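5' nucleotidase family protein (Staphylococcus aureus subsp. aureus, PDB 4Q7F) belongs to the 5'-nucleotidase family and joins a calcineurin-like phosphoesterase domain, which carries manganese and magnesium ions, to a C-terminal domain. Local coordinates at residues V130-I135 against G161-F166; E402-S407 against Q452-M457. One frame throughout, in Å; residues are numbered along the deposited sequence.

Contact 1: residues V130-I135 against G161-F166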
ATOM      1  N   VAL A 130      18.798   5.794   4.103  1.00 24.17           N
ATOM      2  CA  VAL A 130      17.551   5.768   3.343  1.00 22.39           C
ATOM      3  C   VAL A 130      17.595   7.020   2.472  1.00 21.85           C
ATOM      4  O   VAL A 130      17.728   8.134   2.980  1.00 21.65           O
ATOM      5  CB  VAL A 130      16.322   5.700   4.258  1.00 23.65           C
ATOM      6  CG1 VAL A 130      15.038   5.917   3.451  1.00 22.81           C
ATOM      7  CG2 VAL A 130      16.278   4.348   4.958  1.00 23.56           C
ATOM      8  N   LEU A 131      17.511   6.832   1.156  1.00 21.26           N
ATOM      9  CA  LEU A 131      17.682   7.942   0.225  1.00 21.88           C
ATOM     10  C   LEU A 131      16.344   8.454  -0.291  1.00 21.53           C
ATOM     11  O   LEU A 131      15.572   7.688  -0.854  1.00 21.10           O
ATOM     12  CB  LEU A 131      18.557   7.498  -0.949  1.00 21.59           C
ATOM     13  CG  LEU A 131      19.973   7.016  -0.569  1.00 22.43           C
ATOM     14  CD1 LEU A 131      20.659   6.430  -1.796  1.00 22.64           C
ATOM     15  CD2 LEU A 131      20.809   8.138   0.019  1.00 23.42           C
ATOM     16  N   CYS A 132      16.080   9.739  -0.064  1.00 21.94           N
ATOM     17  CA  CYS A 132      14.836  10.386  -0.549  1.00 22.01           C
ATOM     18  C   CYS A 132      15.146  11.823  -0.926  1.00 23.42           C
ATOM     19  O   CYS A 132      15.258  12.690  -0.059  1.00 23.35           O
ATOM     20  CB  CYS A 132      13.750  10.347   0.506  1.00 21.64           C
ATOM     21  SG  CYS A 132      12.204  11.064  -0.100  1.00 23.17           S
ATOM     22  N   ALA A 133      15.278  12.079  -2.224  1.00 24.67           N
ATOM     23  CA  ALA A 133      15.624  13.419  -2.700  1.00 26.84           C
ATOM     24  C   ALA A 133      14.446  14.381  -2.928  1.00 27.95           C
ATOM     25  O   ALA A 133      14.646  15.600  -3.086  1.00 28.53           O
ATOM     26  CB  ALA A 133      16.445  13.296  -3.983  1.00 28.29           C
ATOM     27  N   ASN A 134      13.220  13.875  -2.908  1.00 26.67           N
ATOM     28  CA  ASN A 134      12.086  14.743  -3.215  1.00 26.39           C
ATOM     29  C   ASN A 134      11.064  15.014  -2.105  1.00 26.51           C
ATOM     30  O   ASN A 134       9.983  15.563  -2.365  1.00 27.59           O
ATOM     31  CB  ASN A 134      11.392  14.229  -4.475  1.00 26.54           C
ATOM     32  CG  ASN A 134      10.684  12.916  -4.259  1.00 25.28           C
ATOM     33  OD1 ASN A 134      11.153  12.067  -3.519  1.00 24.23           O
ATOM     34  ND2 ASN A 134       9.533  12.753  -4.898  1.00 25.46           N
ATOM     35  N   ILE A 135      11.380  14.644  -0.871  1.00 25.80           N
ATOM     36  CA  ILE A 135      10.496  14.932   0.255  1.00 25.87           C
ATOM     37  C   ILE A 135      11.289  15.814   1.183  1.00 27.80           C
ATOM     38  O   ILE A 135      12.334  15.397   1.727  1.00 27.88           O
ATOM     39  CB  ILE A 135      10.029  13.679   1.013  1.00 24.69           C
ATOM     40  CG1 ILE A 135       9.157  12.813   0.113  1.00 23.86           C
ATOM     41  CG2 ILE A 135       9.252  14.077   2.262  1.00 25.19           C
ATOM     42  CD1 ILE A 135       8.594  11.574   0.782  1.00 23.10           C
ATOM     43  N   GLY A 161      17.366   8.335  -4.772  1.00 23.88           N
ATOM     44  CA  GLY A 161      16.136   7.807  -4.184  1.00 22.99           C
ATOM     45  C   GLY A 161      14.997   8.811  -4.294  1.00 22.92           C
ATOM     46  O   GLY A 161      15.146   9.993  -3.982  1.00 23.29           O
ATOM     47  N   LEU A 162      13.852   8.330  -4.742  1.00 22.88           N
ATOM     48  CA  LEU A 162      12.676   9.157  -4.948  1.00 22.94           C
ATOM     49  C   LEU A 162      11.445   8.442  -4.467  1.00 22.64           C
ATOM     50  O   LEU A 162      11.392   7.203  -4.468  1.00 22.51           O
ATOM     51  CB  LEU A 162      12.526   9.477  -6.430  1.00 23.85           C
ATOM     52  CG  LEU A 162      13.620  10.384  -6.986  1.00 24.43           C
ATOM     53  CD1 LEU A 162      13.713  10.328  -8.509  1.00 25.43           C
ATOM     54  CD2 LEU A 162      13.419  11.802  -6.480  1.00 25.11           C
ATOM     55  N   THR A 163      10.447   9.232  -4.075  1.00 22.81           N
ATOM     56  CA  THR A 163       9.207   8.702  -3.535  1.00 22.27           C
ATOM     57  C   THR A 163       7.976   9.345  -4.201  1.00 22.78           C
ATOM     58  O   THR A 163       7.974  10.525  -4.561  1.00 24.25           O
ATOM     59  CB  THR A 163       9.154   8.963  -2.011  1.00 21.61           C
ATOM     60  OG1 THR A 163      10.275   8.329  -1.352  1.00 20.77           O
ATOM     61  CG2 THR A 163       7.870   8.428  -1.422  1.00 21.18           C
ATOM     62  N   THR A 164       6.941   8.557  -4.394  1.00 23.01           N
ATOM     63  CA  THR A 164       5.665   9.104  -4.942  1.00 23.19           C
ATOM     64  C   THR A 164       5.257  10.401  -4.209  1.00 23.83           C
ATOM     65  O   THR A 164       5.223  10.474  -2.964  1.00 23.11           O
ATOM     66  CB  THR A 164       4.541   8.060  -4.884  1.00 22.83           C
ATOM     67  OG1 THR A 164       3.296   8.637  -5.362  1.00 23.64           O
ATOM     68  CG2 THR A 164       4.358   7.539  -3.457  1.00 22.24           C
ATOM     69  N   GLN A 165       4.949  11.432  -4.991  1.00 25.54           N
ATOM     70  CA  GLN A 165       4.565  12.727  -4.439  1.00 26.10           C
ATOM     71  C   GLN A 165       3.140  12.741  -3.890  1.00 25.80           C
ATOM     72  O   GLN A 165       2.775  13.673  -3.201  1.00 26.41           O
ATOM     73  CB  GLN A 165       4.645  13.806  -5.532  1.00 27.84           C
ATOM     74  CG  GLN A 165       3.600  13.645  -6.639  1.00 27.69           C
ATOM     75  CD  GLN A 165       3.833  14.573  -7.813  1.00 29.08           C
ATOM     76  OE1 GLN A 165       4.161  15.731  -7.636  1.00 29.92           O
ATOM     77  NE2 GLN A 165       3.642  14.066  -9.024  1.00 29.58           N
ATOM     78  N   PHE A 166       2.386  11.670  -4.105  1.00 24.50           N
ATOM     79  CA  PHE A 166       0.937  11.672  -3.831  1.00 24.82           C
ATOM     80  C   PHE A 166       0.534  11.460  -2.371  1.00 24.58           C
ATOM     81  O   PHE A 166      -0.638  11.394  -2.071  1.00 25.36           O
ATOM     82  CB  PHE A 166       0.295  10.596  -4.712  1.00 24.46           C
ATOM     83  CG  PHE A 166      -1.014  10.995  -5.329  1.00 25.19           C
ATOM     84  CD1 PHE A 166      -1.041  11.975  -6.301  1.00 26.07           C
ATOM     85  CD2 PHE A 166      -2.188  10.332  -5.019  1.00 25.06           C
ATOM     86  CE1 PHE A 166      -2.223  12.336  -6.910  1.00 27.43           C
ATOM     87  CE2 PHE A 166      -3.376  10.678  -5.637  1.00 26.39           C
ATOM     88  CZ  PHE A 166      -3.395  11.692  -6.575  1.00 27.51           C
TER
HETATM   89  O   HOH W   1      12.906   7.711  -0.957  1.00 17.88           O

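Contact 2: residues E402-S407 against Q452-M457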
ATOM      1  N   GLU A 402     -22.153  11.980  -5.476  1.00 21.58           N
ATOM      2  CA  GLU A 402     -20.898  11.907  -6.221  1.00 21.52           C
ATOM      3  C   GLU A 402     -19.994  10.813  -5.666  1.00 20.42           C
ATOM      4  O   GLU A 402     -19.274  10.149  -6.402  1.00 20.10           O
ATOM      5  CB  GLU A 402     -20.133  13.234  -6.149  1.00 22.65           C
ATOM      6  CG  GLU A 402     -20.742  14.332  -6.966  1.00 24.92           C
ATOM      7  CD  GLU A 402     -19.940  15.618  -6.885  1.00 27.77           C
ATOM      8  OE1 GLU A 402     -18.783  15.594  -6.415  1.00 28.53           O
ATOM      9  OE2 GLU A 402     -20.490  16.649  -7.281  1.00 29.64           O
ATOM     10  N   ALA A 403     -20.014  10.653  -4.351  1.00 19.17           N
ATOM     11  CA  ALA A 403     -19.200   9.629  -3.711  1.00 18.77           C
ATOM     12  C   ALA A 403     -19.779   8.255  -4.068  1.00 18.41           C
ATOM     13  O   ALA A 403     -19.053   7.380  -4.435  1.00 17.90           O
ATOM     14  CB  ALA A 403     -19.180   9.821  -2.208  1.00 18.71           C
ATOM     15  N   ILE A 404     -21.104   8.096  -4.041  1.00 18.58           N
ATOM     16  CA  ILE A 404     -21.674   6.774  -4.365  1.00 19.10           C
ATOM     17  C   ILE A 404     -21.437   6.484  -5.855  1.00 19.34           C
ATOM     18  O   ILE A 404     -21.241   5.343  -6.223  1.00 20.35           O
ATOM     19  CB  ILE A 404     -23.162   6.639  -3.972  1.00 19.40           C
ATOM     20  CG1 ILE A 404     -23.335   6.853  -2.468  1.00 20.08           C
ATOM     21  CG2 ILE A 404     -23.672   5.248  -4.293  1.00 19.93           C
ATOM     22  CD1 ILE A 404     -24.777   6.968  -1.994  1.00 20.53           C
ATOM     23  N   GLU A 405     -21.443   7.512  -6.706  1.00 19.42           N
ATOM     24  CA  GLU A 405     -21.184   7.301  -8.133  1.00 19.95           C
ATOM     25  C   GLU A 405     -19.709   6.852  -8.334  1.00 20.08           C
ATOM     26  O   GLU A 405     -19.400   6.066  -9.229  1.00 20.25           O
ATOM     27  CB  GLU A 405     -21.466   8.573  -8.924  1.00 20.94           C
ATOM     28  CG  GLU A 405     -22.941   8.976  -9.009  1.00 21.33           C
ATOM     29  CD  GLU A 405     -23.771   8.110  -9.943  1.00 22.42           C
ATOM     30  OE1 GLU A 405     -23.231   7.136 -10.478  1.00 23.55           O
ATOM     31  OE2 GLU A 405     -25.004   8.390 -10.159  1.00 23.13           O
ATOM     32  N   ARG A 406     -18.812   7.336  -7.490  1.00 20.48           N
ATOM     33  CA  ARG A 406     -17.387   6.955  -7.614  1.00 20.86           C
ATOM     34  C   ARG A 406     -17.278   5.453  -7.322  1.00 20.83           C
ATOM     35  O   ARG A 406     -16.720   4.714  -8.128  1.00 21.72           O
ATOM     36  CB  ARG A 406     -16.503   7.779  -6.717  1.00 20.62           C
ATOM     37  CG  ARG A 406     -15.067   7.236  -6.541  1.00 20.94           C
ATOM     38  CD  ARG A 406     -14.320   6.970  -7.842  1.00 21.35           C
ATOM     39  NE  ARG A 406     -12.993   6.395  -7.564  1.00 22.09           N
ATOM     40  CZ  ARG A 406     -12.261   5.708  -8.435  1.00 22.80           C
ATOM     41  NH1 ARG A 406     -12.703   5.489  -9.683  1.00 22.81           N
ATOM     42  NH2 ARG A 406     -11.079   5.229  -8.059  1.00 23.34           N
ATOM     43  N   SER A 407     -17.854   5.012  -6.204  1.00 20.38           N
ATOM     44  CA  SER A 407     -17.884   3.602  -5.854  1.00 20.28           C
ATOM     45  C   SER A 407     -18.539   2.783  -6.967  1.00 20.32           C
ATOM     46  O   SER A 407     -18.036   1.740  -7.289  1.00 20.73           O
ATOM     47  CB  SER A 407     -18.638   3.367  -4.538  1.00 20.21           C
ATOM     48  OG  SER A 407     -18.061   4.119  -3.483  1.00 20.88           O
ATOM     49  N   GLN A 452     -23.812   8.562 -13.515  1.00 24.96           N
ATOM     50  CA  GLN A 452     -25.267   8.678 -13.454  1.00 24.84           C
ATOM     51  C   GLN A 452     -25.949   7.330 -13.247  1.00 23.90           C
ATOM     52  O   GLN A 452     -27.069   7.094 -13.698  1.00 23.36           O
ATOM     53  CB  GLN A 452     -25.817   9.412 -14.668  1.00 26.54           C
ATOM     54  CG  GLN A 452     -25.611   8.735 -15.993  1.00 27.63           C
ATOM     55  CD  GLN A 452     -25.995   9.646 -17.128  1.00 29.36           C
ATOM     56  OE1 GLN A 452     -27.084   9.533 -17.696  1.00 30.75           O
ATOM     57  NE2 GLN A 452     -25.139  10.610 -17.415  1.00 30.28           N
ATOM     58  N   ARG A 453     -25.291   6.504 -12.456  1.00 22.62           N
ATOM     59  CA  ARG A 453     -25.725   5.155 -12.163  1.00 22.33           C
ATOM     60  C   ARG A 453     -26.470   5.011 -10.854  1.00 20.96           C
ATOM     61  O   ARG A 453     -27.024   3.945 -10.611  1.00 20.95           O
ATOM     62  CB  ARG A 453     -24.482   4.226 -12.049  1.00 22.64           C
ATOM     63  CG  ARG A 453     -23.677   4.044 -13.328  1.00 23.94           C
ATOM     64  CD  ARG A 453     -22.459   3.138 -13.118  1.00 23.70           C
ATOM     65  NE  ARG A 453     -21.885   2.701 -14.398  1.00 24.65           N
ATOM     66  CZ  ARG A 453     -20.793   1.951 -14.528  1.00 25.01           C
ATOM     67  NH1 ARG A 453     -20.148   1.519 -13.470  1.00 23.85           N
ATOM     68  NH2 ARG A 453     -20.378   1.600 -15.732  1.00 26.95           N
ATOM     69  N   VAL A 454     -26.415   6.021  -9.983  1.00 19.76           N
ATOM     70  CA  VAL A 454     -27.038   5.914  -8.663  1.00 19.18           C
ATOM     71  C   VAL A 454     -28.471   6.481  -8.704  1.00 19.73           C
ATOM     72  O   VAL A 454     -28.663   7.574  -9.142  1.00 19.65           O
ATOM     73  CB  VAL A 454     -26.220   6.635  -7.601  1.00 19.38           C
ATOM     74  CG1 VAL A 454     -26.896   6.533  -6.237  1.00 19.63           C
ATOM     75  CG2 VAL A 454     -24.807   6.055  -7.524  1.00 19.17           C
ATOM     76  N   SER A 455     -29.429   5.675  -8.259  1.00 19.80           N
ATOM     77  CA  SER A 455     -30.848   6.015  -8.237  1.00 20.90           C
ATOM     78  C   SER A 455     -31.464   5.643  -6.903  1.00 21.63           C
ATOM     79  O   SER A 455     -30.863   4.912  -6.095  1.00 21.41           O
ATOM     80  CB  SER A 455     -31.578   5.237  -9.325  1.00 20.83           C
ATOM     81  OG  SER A 455     -31.225   5.695 -10.611  1.00 21.04           O
ATOM     82  N   ASN A 456     -32.665   6.162  -6.689  1.00 23.30           N
ATOM     83  CA  ASN A 456     -33.490   5.853  -5.523  1.00 24.77           C
ATOM     84  C   ASN A 456     -32.842   6.127  -4.156  1.00 26.34           C
ATOM     85  O   ASN A 456     -33.099   5.386  -3.197  1.00 27.21           O
ATOM     86  CB  ASN A 456     -33.903   4.377  -5.602  1.00 24.01           C
ATOM     87  CG  ASN A 456     -34.524   4.012  -6.940  1.00 24.38           C
ATOM     88  OD1 ASN A 456     -34.005   3.138  -7.655  1.00 24.02           O
ATOM     89  ND2 ASN A 456     -35.628   4.702  -7.310  1.00 25.04           N
HETATM   90  N   MSE A 457     -32.053   7.197  -4.046  1.00 27.41           N
HETATM   91  CA  MSE A 457     -31.344   7.473  -2.778  1.00 28.45           C
HETATM   92  C   MSE A 457     -32.296   7.890  -1.680  1.00 28.71           C
HETATM   93  O   MSE A 457     -33.091   8.786  -1.873  1.00 28.82           O
HETATM   94  CB  MSE A 457     -30.308   8.577  -2.937  1.00 29.70           C
HETATM   95  CG  MSE A 457     -29.100   8.154  -3.741  1.00 30.83           C
HETATM   96 SE   MSE A 457     -27.803   9.638  -3.706  1.00 34.01          SE
HETATM   97  CE  MSE A 457     -27.401   9.602  -1.801  1.00 33.10           C
TER

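Contact 1: residues V130-I135 against G161-F166
Asn134 pins its loop to the end of strand 155-163, in the calcineurin-like metallophosphoesterase domain, by pairing its amide with Thr163 as a backbone peptide would. Its CB lies 3.7 Å from CD2 of Leu162, and the two side chains cross at about a right angle. With chi1 at 69°, CG sits between the backbone N and the carbonyl carbon, which turns the amide onto the strand; CG too rests against Leu162 CD2, at 3.7 Å. OD1 takes the N-H of Thr163 at 3.0 Å, tilted from the carbonyl plane, and ND2 gives a nearly straight bond of 2.7 Å to Thr163 O, on a lone pair in the carbonyl plane. Asparagine suits this place because one short amide both accepts and donates; ND2 also bonds to His182 O. One step back, Ala133 N donates to Gly161 O at 2.7 Å. Gly161, lacking a side chain, lets Leu131 O come within 3.4 Å of its CA in a CA-H...O contact. Thr163 serves two surfaces: its CB meets CD1 of Ile135, while OG1 bonds to Leu107 O. One water completes the join, donating to both Leu131 O and Thr163 OG1 at 2.7 Å each.

Contact 2: residues E402-S407 against Q452-M457
Glu405 and Val454 lie alongside each other, pointing opposite ways, where helix 397-408 packs on the start of strand 454-459, an alpha/beta contact within the C-terminal domain of the 5'-nucleotidase family. The axes of 402-407 and 454-457 approach to 9.2 Å, their directions 132° apart. The glutamate chain bends at chi2 (-74°), which swings its carboxylate from the flank of the helix over to the peptide N-H groups where the loop enters the strand. There the two oxygens divide the work: OE1 receives Arg453 N at 2.9 Å through its syn lone pair, and OE2 receives Val454 N at 2.8 Å from above the carboxylate plane. Two consecutive backbone N-H groups are thus gripped by one buried carboxylate, a task suited to glutamate, whose reach and paired acceptors span both. OE2 also forms a salt bridge with Lys401, one helical turn earlier, which would probably steady the negative charge.

On the face from which Val454 N arrives, CG2 of Val454 sits over the carboxylate, 3.3 Å from Glu405 CD. Ile404 crosses the valine at about a right angle, and branching at CB in both residues brings methyl groups together, Ile404 CG2 on Val454 CG2 at 3.5 Å. Farther along the strand, selenomethionine Met457 reaches toward Ile404 tip to tip, its flexible chain bent at chi3 (65°), bringing its CE to 3.7 Å from Ile404 CD1.

Overall arrangement
Contact 1 comes wholly earlier in the chain than contact 2, and they lie in different domains: 130-135 with 161-166 in the calcineurin-like phosphoesterase part, 402-407 with 452-457 in the C-terminal part. Their centres are 36 Å apart and their nearest atoms about 10 Å apart, without touching. They share no sheet: contact 1 uses strand 155-163 of a six-strand mixed sheet, contact 2 strand 454-459 of a separate four-strand one. Contact 1 lies near the metals, with the Thr163 side chain about 8 Å from magnesium. The ligand pocket draws residues from both parts, from Asn109 to Tyr477; each contact joins elements inside one of the two parts that contribute to it, and neither bridges them.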